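Local coordinates for uncharacterized protein Atu1872 (Agrobacterium tumefaciens, PDB 2QNT), which is of unknown function but belongs to the glyoxalase/bleomycin resistance protein/dioxygenase family, built from paired beta-alpha-beta-beta-beta units, at residues R21-Y26 and F114-D118; L77-A83 and I122-L128; V85-F89 and Q109-R113. All coordinates share one frame; numbering follows the deposited sequence.

Contact 1. Residues R21-Y26 and F114-D118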
loop_
_atom_site.group_PDB
_atom_site.type_symbol
_atom_site.label_atom_id
_atom_site.label_comp_id
_atom_site.label_asym_id
_atom_site.label_seq_id
_atom_site.Cartn_x
_atom_site.Cartn_y
_atom_site.Cartn_z
ATOM N N ARG A 21 12.781 3.345 -13.777
ATOM C CA ARG A 21 12.982 4.534 -12.940
ATOM C C ARG A 21 12.657 4.194 -11.493
ATOM O O ARG A 21 13.402 4.468 -10.567
ATOM C CB ARG A 21 12.039 5.641 -13.449
ATOM C CG ARG A 21 11.821 6.864 -12.563
ATOM C CD ARG A 21 11.127 8.039 -13.325
ATOM N NE ARG A 21 9.653 7.988 -13.286
ATOM C CZ ARG A 21 8.863 9.054 -13.164
ATOM N NH1 ARG A 21 9.376 10.283 -13.106
ATOM N NH2 ARG A 21 7.540 8.901 -13.078
ATOM N N SER A 22 11.486 3.609 -11.305
ATOM C CA SER A 22 11.039 3.257 -9.973
ATOM C C SER A 22 11.903 2.175 -9.351
ATOM O O SER A 22 12.378 2.333 -8.208
ATOM C CB SER A 22 9.580 2.833 -10.020
ATOM O OG SER A 22 8.791 3.910 -10.481
ATOM N N LYS A 23 12.139 1.097 -10.100
ATOM C CA LYS A 23 12.943 -0.016 -9.584
ATOM C C LYS A 23 14.300 0.491 -9.065
ATOM O O LYS A 23 14.743 0.145 -7.967
ATOM C CB LYS A 23 13.131 -1.071 -10.670
ATOM C CG LYS A 23 14.040 -2.231 -10.332
ATOM C CD LYS A 23 13.899 -3.313 -11.384
ATOM C CE LYS A 23 14.569 -2.900 -12.682
ATOM N NZ LYS A 23 14.639 -4.033 -13.639
ATOM N N SER A 24 14.941 1.324 -9.891
ATOM C CA SER A 24 16.239 1.890 -9.554
ATOM C C SER A 24 16.153 2.801 -8.318
ATOM O O SER A 24 17.018 2.792 -7.468
ATOM C CB SER A 24 16.816 2.654 -10.743
ATOM O OG SER A 24 17.062 1.793 -11.840
ATOM N N PHE A 25 15.090 3.594 -8.217
ATOM C CA PHE A 25 14.881 4.423 -7.032
ATOM C C PHE A 25 14.772 3.576 -5.752
ATOM O O PHE A 25 15.485 3.816 -4.756
ATOM C CB PHE A 25 13.606 5.233 -7.224
ATOM C CG PHE A 25 13.234 6.085 -6.052
ATOM C CD1 PHE A 25 13.800 7.316 -5.904
ATOM C CD2 PHE A 25 12.309 5.669 -5.122
ATOM C CE1 PHE A 25 13.461 8.128 -4.853
ATOM C CE2 PHE A 25 11.996 6.471 -4.052
ATOM C CZ PHE A 25 12.556 7.714 -3.944
ATOM N N TYR A 26 13.864 2.598 -5.766
ATOM C CA TYR A 26 13.614 1.805 -4.542
ATOM C C TYR A 26 14.797 0.930 -4.169
ATOM O O TYR A 26 15.110 0.771 -2.983
ATOM C CB TYR A 26 12.297 1.011 -4.657
ATOM C CG TYR A 26 11.074 1.873 -4.476
ATOM C CD1 TYR A 26 10.296 2.294 -5.542
ATOM C CD2 TYR A 26 10.717 2.280 -3.217
ATOM C CE1 TYR A 26 9.195 3.084 -5.354
ATOM C CE2 TYR A 26 9.627 3.070 -2.997
ATOM C CZ TYR A 26 8.841 3.491 -4.065
ATOM O OH TYR A 26 7.736 4.290 -3.802
ATOM N N PHE A 114 8.882 12.132 1.982
ATOM C CA PHE A 114 9.346 12.548 0.675
ATOM C C PHE A 114 8.526 11.887 -0.391
ATOM O O PHE A 114 7.712 11.016 -0.121
ATOM C CB PHE A 114 10.832 12.237 0.491
ATOM C CG PHE A 114 11.196 10.799 0.716
ATOM C CD1 PHE A 114 11.305 9.917 -0.351
ATOM C CD2 PHE A 114 11.479 10.326 1.974
ATOM C CE1 PHE A 114 11.647 8.609 -0.151
ATOM C CE2 PHE A 114 11.826 8.997 2.164
ATOM C CZ PHE A 114 11.910 8.149 1.082
ATOM N N TYR A 115 8.767 12.272 -1.631
ATOM C CA TYR A 115 8.056 11.702 -2.771
ATOM C C TYR A 115 8.906 10.686 -3.508
ATOM O O TYR A 115 10.125 10.864 -3.634
ATOM C CB TYR A 115 7.691 12.790 -3.773
ATOM C CG TYR A 115 6.746 13.819 -3.222
ATOM C CD1 TYR A 115 5.428 13.507 -2.927
ATOM C CD2 TYR A 115 7.187 15.096 -2.935
ATOM C CE1 TYR A 115 4.560 14.473 -2.406
ATOM C CE2 TYR A 115 6.347 16.048 -2.410
ATOM C CZ TYR A 115 5.029 15.730 -2.147
ATOM O OH TYR A 115 4.180 16.684 -1.621
ATOM N N ASP A 116 8.268 9.642 -4.012
ATOM C CA ASP A 116 8.907 8.769 -5.000
ATOM C C ASP A 116 8.849 9.409 -6.385
ATOM O O ASP A 116 8.297 10.496 -6.533
ATOM C CB ASP A 116 8.389 7.337 -4.888
ATOM C CG ASP A 116 7.178 7.044 -5.696
ATOM O OD1 ASP A 116 6.558 7.958 -6.287
ATOM O OD2 ASP A 116 6.822 5.835 -5.804
ATOM N N PRO A 117 9.478 8.795 -7.392
ATOM C CA PRO A 117 9.510 9.397 -8.712
ATOM C C PRO A 117 8.138 9.684 -9.326
ATOM O O PRO A 117 8.047 10.524 -10.221
ATOM C CB PRO A 117 10.279 8.365 -9.541
ATOM C CG PRO A 117 11.215 7.760 -8.523
ATOM C CD PRO A 117 10.341 7.598 -7.311
ATOM N N ASP A 118 7.082 9.017 -8.880
ATOM C CA ASP A 118 5.735 9.207 -9.408
ATOM C C ASP A 118 4.921 10.131 -8.514
ATOM O O ASP A 118 3.750 10.416 -8.836
ATOM C CB ASP A 118 5.027 7.862 -9.563
ATOM C CG ASP A 118 5.610 7.059 -10.676
ATOM O OD1 ASP A 118 5.098 7.174 -11.813
ATOM O OD2 ASP A 118 6.611 6.358 -10.430
HETATM O O HOH W 1 8.138 5.755 -12.556
HETATM O O HOH W 2 7.966 5.363 -8.334
#
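Arg21 lies along Pro117, its CG 3.7 Å from Pro117 CB, the two side chains lying alongside each other, pointing opposite ways. Its chain runs extended until a bend at chi3 (88°) brings the guanidinium over the Pro117 carbonyl and on to Asp118, where Arg21 NH2 meets Asp118 OD1 at 3.2 Å in a salt bridge whose hydrogen bond is weak and bent. The carboxylate and guanidinium planes stand nearly perpendicular, and Asp118 OD1 has a second donor in the backbone N of Arg17. Water links follow at Ser22: two waters bridge its OG to Asp118 OD2, and one of them also takes the NE-H of Arg21. The helix 19-29 thus meets the turn that leaves strand 110-115 in the other half of the glyoxalase-like fold; Asp116 shapes that turn as an Asx turn, its OD1 accepting from Asp118 N at 2.8 Å. Phe25, with CG anti to its own N (chi1 177°), presents a face of its ring to Pro117, and Pro117 CD sits 3.5 Å from the ring centroid in a CH-pi contact, 13° off the normal. The far edge of the same ring, CZ, reaches Phe114 CE1 at 4.0 Å. Tyr26 OH donates a hydrogen bond to Asp116 OD2 at 2.7 Å, arriving on the anti side of that oxygen, while water 2 reaches the same atom more weakly.

Contact 2. Residues L77-A83 and I122-L128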
loop_
_atom_site.group_PDB
_atom_site.type_symbol
_atom_site.label_atom_id
_atom_site.label_comp_id
_atom_site.label_asym_id
_atom_site.label_seq_id
_atom_site.Cartn_x
_atom_site.Cartn_y
_atom_site.Cartn_z
ATOM N N LEU A 77 -0.078 6.751 2.205
ATOM C CA LEU A 77 1.283 6.907 2.639
ATOM C C LEU A 77 1.926 5.546 2.656
ATOM O O LEU A 77 1.351 4.577 3.140
ATOM C CB LEU A 77 1.344 7.513 4.050
ATOM C CG LEU A 77 2.720 7.745 4.633
ATOM C CD1 LEU A 77 3.529 8.800 3.885
ATOM C CD2 LEU A 77 2.613 8.135 6.130
ATOM N N LEU A 78 3.136 5.446 2.106
ATOM C CA LEU A 78 3.930 4.206 2.169
ATOM C C LEU A 78 4.938 4.322 3.306
ATOM O O LEU A 78 5.829 5.185 3.248
ATOM C CB LEU A 78 4.622 3.956 0.840
ATOM C CG LEU A 78 3.659 3.815 -0.327
ATOM C CD1 LEU A 78 4.393 3.909 -1.678
ATOM C CD2 LEU A 78 2.856 2.535 -0.210
ATOM N N TYR A 79 4.805 3.487 4.335
ATOM C CA TYR A 79 5.523 3.641 5.589
ATOM C C TYR A 79 6.585 2.555 5.712
ATOM O O TYR A 79 6.287 1.357 5.746
ATOM C CB TYR A 79 4.524 3.618 6.775
ATOM C CG TYR A 79 5.206 3.610 8.117
ATOM C CD1 TYR A 79 5.919 4.692 8.576
ATOM C CD2 TYR A 79 5.151 2.504 8.919
ATOM C CE1 TYR A 79 6.591 4.659 9.766
ATOM C CE2 TYR A 79 5.813 2.460 10.153
ATOM C CZ TYR A 79 6.536 3.538 10.544
ATOM O OH TYR A 79 7.211 3.573 11.764
ATOM N N PHE A 80 7.827 3.020 5.829
ATOM C CA PHE A 80 9.038 2.208 5.972
ATOM C C PHE A 80 9.746 2.584 7.265
ATOM O O PHE A 80 9.619 3.702 7.761
ATOM C CB PHE A 80 10.052 2.493 4.839
ATOM C CG PHE A 80 9.582 2.157 3.438
ATOM C CD1 PHE A 80 10.075 1.073 2.772
ATOM C CD2 PHE A 80 8.730 2.985 2.729
ATOM C CE1 PHE A 80 9.702 0.744 1.473
ATOM C CE2 PHE A 80 8.386 2.690 1.428
ATOM C CZ PHE A 80 8.854 1.585 0.809
ATOM N N GLU A 81 10.520 1.644 7.786
ATOM C CA GLU A 81 11.402 1.879 8.932
ATOM C C GLU A 81 12.819 1.489 8.567
ATOM O O GLU A 81 13.045 0.603 7.773
ATOM C CB GLU A 81 10.945 1.087 10.172
ATOM C CG GLU A 81 9.691 1.667 10.826
ATOM C CD GLU A 81 9.123 0.870 11.984
ATOM O OE1 GLU A 81 9.790 -0.069 12.445
ATOM O OE2 GLU A 81 7.988 1.151 12.446
ATOM N N HIS A 82 13.767 2.164 9.198
ATOM C CA HIS A 82 15.184 1.896 9.005
ATOM C C HIS A 82 15.839 1.829 10.371
ATOM O O HIS A 82 15.554 2.636 11.248
ATOM C CB HIS A 82 15.831 2.978 8.155
ATOM C CG HIS A 82 17.147 2.606 7.544
ATOM N ND1 HIS A 82 18.320 2.542 8.271
ATOM C CD2 HIS A 82 17.484 2.335 6.260
ATOM C CE1 HIS A 82 19.314 2.231 7.456
ATOM N NE2 HIS A 82 18.832 2.089 6.232
ATOM N N ALA A 83 16.772 0.901 10.495
ATOM C CA ALA A 83 17.549 0.739 11.706
ATOM C C ALA A 83 18.368 1.955 12.131
ATOM O O ALA A 83 18.667 2.137 13.323
ATOM C CB ALA A 83 18.484 -0.479 11.551
ATOM N N ILE A 122 6.060 8.882 0.729
ATOM C CA ILE A 122 6.823 7.911 1.508
ATOM C C ILE A 122 7.300 8.485 2.828
ATOM O O ILE A 122 7.774 9.622 2.895
ATOM C CB ILE A 122 8.094 7.454 0.765
ATOM C CG1 ILE A 122 7.734 6.622 -0.461
ATOM C CG2 ILE A 122 8.996 6.636 1.692
ATOM C CD1 ILE A 122 8.890 6.427 -1.401
ATOM N N GLU A 123 7.215 7.662 3.862
ATOM C CA GLU A 123 7.801 7.981 5.165
ATOM C C GLU A 123 8.829 6.938 5.490
ATOM O O GLU A 123 8.579 5.752 5.311
ATOM C CB GLU A 123 6.702 7.985 6.236
ATOM C CG GLU A 123 7.251 8.197 7.644
ATOM C CD GLU A 123 6.202 8.296 8.696
ATOM O OE1 GLU A 123 5.059 8.673 8.381
ATOM O OE2 GLU A 123 6.564 7.948 9.843
ATOM N N VAL A 124 9.981 7.412 5.988
ATOM C CA VAL A 124 10.998 6.554 6.577
ATOM C C VAL A 124 11.160 6.994 8.012
ATOM O O VAL A 124 11.584 8.113 8.281
ATOM C CB VAL A 124 12.319 6.599 5.803
ATOM C CG1 VAL A 124 13.415 5.822 6.539
ATOM C CG2 VAL A 124 12.153 6.103 4.374
ATOM N N GLY A 125 10.881 6.084 8.928
ATOM C CA GLY A 125 11.004 6.340 10.351
ATOM C C GLY A 125 12.010 5.455 11.014
ATOM O O GLY A 125 12.332 4.348 10.532
ATOM N N GLU A 126 12.484 5.917 12.167
ATOM C CA GLU A 126 13.314 5.042 12.978
ATOM C C GLU A 126 12.499 3.847 13.418
ATOM O O GLU A 126 11.282 3.919 13.565
ATOM C CB GLU A 126 13.905 5.760 14.182
ATOM C CG GLU A 126 12.890 6.262 15.173
ATOM C CD GLU A 126 13.556 6.992 16.310
ATOM O OE1 GLU A 126 14.622 6.521 16.781
ATOM O OE2 GLU A 126 13.037 8.036 16.716
ATOM N N SER A 127 13.192 2.746 13.665
ATOM C CA SER A 127 12.551 1.490 13.977
ATOM C C SER A 127 11.801 1.626 15.292
ATOM O O SER A 127 12.258 2.294 16.224
ATOM C CB SER A 127 13.621 0.379 14.065
ATOM O OG SER A 127 13.959 -0.036 12.747
ATOM N N LEU A 128 10.623 1.002 15.331
ATOM C CA LEU A 128 9.807 0.941 16.526
ATOM C C LEU A 128 9.863 -0.480 17.089
ATOM O O LEU A 128 9.953 -0.662 18.301
ATOM C CB LEU A 128 8.353 1.311 16.190
ATOM C CG LEU A 128 8.105 2.750 15.724
ATOM C CD1 LEU A 128 6.641 2.960 15.395
ATOM C CD2 LEU A 128 8.570 3.800 16.745
HETATM O O HOH W 3 14.078 -1.523 10.000
#
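The Tyr79 ring takes the Glu123 side chain at its edge: Glu123 OE2 lies 3.3 Å from Tyr79 CE1, with ring and carboxylate planes 78° apart. Phe80 has the carbonyl oxygen of Glu123 at its ring edge, while Ile122 CG2 approaches Phe80 CD2 obliquely at 3.8 Å. The Glu81 carboxylate is held at both oxygens. Glu81 OE2 accepts from Tyr79 OH at 2.6 Å on its anti side, and Glu81 OE1 from Leu128 N, from well above the carboxylate plane, at 3.2 Å. Leu128 CD1 packs against Tyr79 OH and Glu81 OE2. Between the backbones runs a parallel ladder, Leu78 with Ile122 through Glu81 with Gly125, in which Glu123 N, Phe80 N, Gly125 N and His82 N donate in turn. Strands 76-82 and 121-126 are the first and last of a beta-alpha-beta-beta-beta unit, side by side in its sheet. Strand 76-82 pairs antiparallel with a strand of the second subunit, extending the sheet across the interface. Glu123 CG is anti to the backbone N (chi1 175°), and the extended chain carries OE1 to 3.4 Å from Leu77 CD2; that oxygen forms a salt bridge with Arg113 and a hydrogen bond with a bound EPE, probably from the crystallisation liquor.

Contact 3. Residues V85-F89 and Q109-R113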
loop_
_atom_site.group_PDB
_atom_site.type_symbol
_atom_site.label_atom_id
_atom_site.label_comp_id
_atom_site.label_asym_id
_atom_site.label_seq_id
_atom_site.Cartn_x
_atom_site.Cartn_y
_atom_site.Cartn_z
ATOM N N VAL A 85 18.030 5.696 11.040
ATOM C CA VAL A 85 17.309 6.706 10.300
ATOM C C VAL A 85 18.210 7.886 9.942
ATOM O O VAL A 85 18.013 8.505 8.912
ATOM C CB VAL A 85 16.023 7.169 11.034
ATOM C CG1 VAL A 85 16.320 8.114 12.180
ATOM C CG2 VAL A 85 15.038 7.799 10.025
ATOM N N ASP A 86 19.210 8.177 10.761
ATOM C CA ASP A 86 20.154 9.247 10.423
ATOM C C ASP A 86 20.979 8.930 9.180
ATOM O O ASP A 86 21.165 9.796 8.336
ATOM C CB ASP A 86 21.076 9.531 11.597
ATOM C CG ASP A 86 20.311 10.025 12.794
ATOM O OD1 ASP A 86 19.792 11.140 12.727
ATOM O OD2 ASP A 86 20.218 9.288 13.799
ATOM N N ALA A 87 21.482 7.705 9.097
ATOM C CA ALA A 87 22.232 7.262 7.919
ATOM C C ALA A 87 21.314 7.240 6.707
ATOM O O ALA A 87 21.722 7.671 5.625
ATOM C CB ALA A 87 22.870 5.881 8.138
ATOM N N ALA A 88 20.087 6.734 6.865
ATOM C CA ALA A 88 19.136 6.698 5.763
ATOM C C ALA A 88 18.891 8.103 5.240
ATOM O O ALA A 88 18.808 8.313 4.027
ATOM C CB ALA A 88 17.777 6.046 6.181
ATOM N N PHE A 89 18.685 9.057 6.149
ATOM C CA PHE A 89 18.410 10.427 5.727
ATOM C C PHE A 89 19.595 11.013 4.949
ATOM O O PHE A 89 19.424 11.641 3.889
ATOM C CB PHE A 89 18.099 11.286 6.954
ATOM C CG PHE A 89 17.741 12.697 6.625
ATOM C CD1 PHE A 89 16.555 12.988 5.975
ATOM C CD2 PHE A 89 18.554 13.740 7.003
ATOM C CE1 PHE A 89 16.225 14.293 5.654
ATOM C CE2 PHE A 89 18.203 15.050 6.710
ATOM C CZ PHE A 89 17.060 15.316 6.009
ATOM N N GLN A 109 8.694 9.623 17.686
ATOM C CA GLN A 109 9.513 8.960 16.676
ATOM C C GLN A 109 10.074 9.971 15.686
ATOM O O GLN A 109 9.356 10.854 15.239
ATOM C CB GLN A 109 8.637 7.953 15.920
ATOM C CG GLN A 109 9.340 7.094 14.910
ATOM C CD GLN A 109 8.361 6.369 14.002
ATOM O OE1 GLN A 109 7.170 6.691 13.957
ATOM N NE2 GLN A 109 8.850 5.361 13.293
ATOM N N ARG A 110 11.349 9.820 15.325
ATOM C CA ARG A 110 11.969 10.627 14.282
ATOM C C ARG A 110 11.730 10.003 12.911
ATOM O O ARG A 110 12.056 8.825 12.692
ATOM C CB ARG A 110 13.457 10.745 14.555
ATOM C CG ARG A 110 13.746 11.423 15.875
ATOM C CD ARG A 110 15.186 11.320 16.247
ATOM N NE ARG A 110 16.022 12.071 15.347
ATOM C CZ ARG A 110 17.122 11.618 14.758
ATOM N NH1 ARG A 110 17.554 10.364 14.972
ATOM N NH2 ARG A 110 17.797 12.451 13.970
ATOM N N VAL A 111 11.141 10.795 12.007
ATOM C CA VAL A 111 10.868 10.350 10.651
ATOM C C VAL A 111 11.149 11.437 9.653
ATOM O O VAL A 111 11.138 12.609 9.982
ATOM C CB VAL A 111 9.381 9.864 10.471
ATOM C CG1 VAL A 111 8.916 9.071 11.704
ATOM C CG2 VAL A 111 8.425 10.996 10.178
ATOM N N PHE A 112 11.352 11.057 8.390
ATOM C CA PHE A 112 11.311 12.016 7.294
ATOM C C PHE A 112 10.359 11.520 6.235
ATOM O O PHE A 112 10.039 10.344 6.180
ATOM C CB PHE A 112 12.709 12.343 6.735
ATOM C CG PHE A 112 13.469 11.205 6.090
ATOM C CD1 PHE A 112 13.681 11.192 4.710
ATOM C CD2 PHE A 112 14.087 10.244 6.851
ATOM C CE1 PHE A 112 14.461 10.210 4.113
ATOM C CE2 PHE A 112 14.875 9.266 6.243
ATOM C CZ PHE A 112 15.038 9.256 4.879
ATOM N N ARG A 113 9.865 12.438 5.406
ATOM C CA ARG A 113 8.839 12.109 4.411
ATOM C C ARG A 113 9.205 12.789 3.094
ATOM O O ARG A 113 9.800 13.877 3.084
ATOM C CB ARG A 113 7.466 12.535 4.884
ATOM C CG ARG A 113 7.042 11.851 6.186
ATOM C CD ARG A 113 5.586 12.094 6.540
ATOM N NE ARG A 113 5.173 11.437 7.789
ATOM C CZ ARG A 113 5.049 12.049 8.960
ATOM N NH1 ARG A 113 5.334 13.343 9.118
ATOM N NH2 ARG A 113 4.615 11.396 10.029
#
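Charge joins Asp86 to Arg110 at the outer end of this helix-on-strand contact. Arg110 grips the carboxylate end-on, NH2 to Asp86 OD1 at 2.7 Å and NH1 to Asp86 OD2 at 3.1 Å, while a weaker third bond runs from NH1 to OD1. The first uses the syn lone pair of OD1, the second comes from the syn side of OD2, and both oxygens lie close to the guanidinium plane; carboxylate and guanidinium are turned only modestly against each other. A bend at chi3 (67°) in the otherwise extended middle of the arginine chain brings its end to the helix, and two main bonds to two oxygens limit how far the guanidinium can turn.

Aromatic contact comes from Phe89 and Phe112. The edge of Phe89 points at the face of Phe112 in a T-shaped pair, centroids 5.0 Å apart and planes at 75°, with Phe89 CD1 3.6 Å from Phe112 CG. Phe89 CB adds a CH-pi contact over the same ring.

Apolar contacts complete the set. Val85 CG2 touches the edge of Phe112 at CE2, 4.1 Å away, and Ala88 CB comes to 4.3 Å from that same carbon. The other methyl of Val85, CG1, lies 3.8 Å from Arg110 NH1, so one residue spans the polar and apolar parts.

Helix 85-92 thereby lies against strand 110-115, their short segments running 21° from parallel; Val85 also touches Leu102 on strand 98-104 and Glu126 on strand 121-126, the strands that flank 110-115 in the sheet.

Contact 2 is the buried one, a backbone ladder inside the sheet, whereas contacts 1 and 3 are only partly buried and rest on side chains that helices bring to strand 110-115 or its end. Contact 1 reaches across the chain to a helix from the other half and relies on a weak salt bridge backed by waters, a proline-ring contact and carboxylates; contact 3 stays within one half and pairs a straighter, two-pronged salt bridge with an aromatic T. Strand 121-126 ties them together: Phe114 O probably accepts a hydrogen bond from Ile122 N, and Arg113 NE makes a salt bridge with Glu123 OE1. Contacts 2 and 3 have centres about 8 Å apart, contacts 1 and 3 about 17 Å.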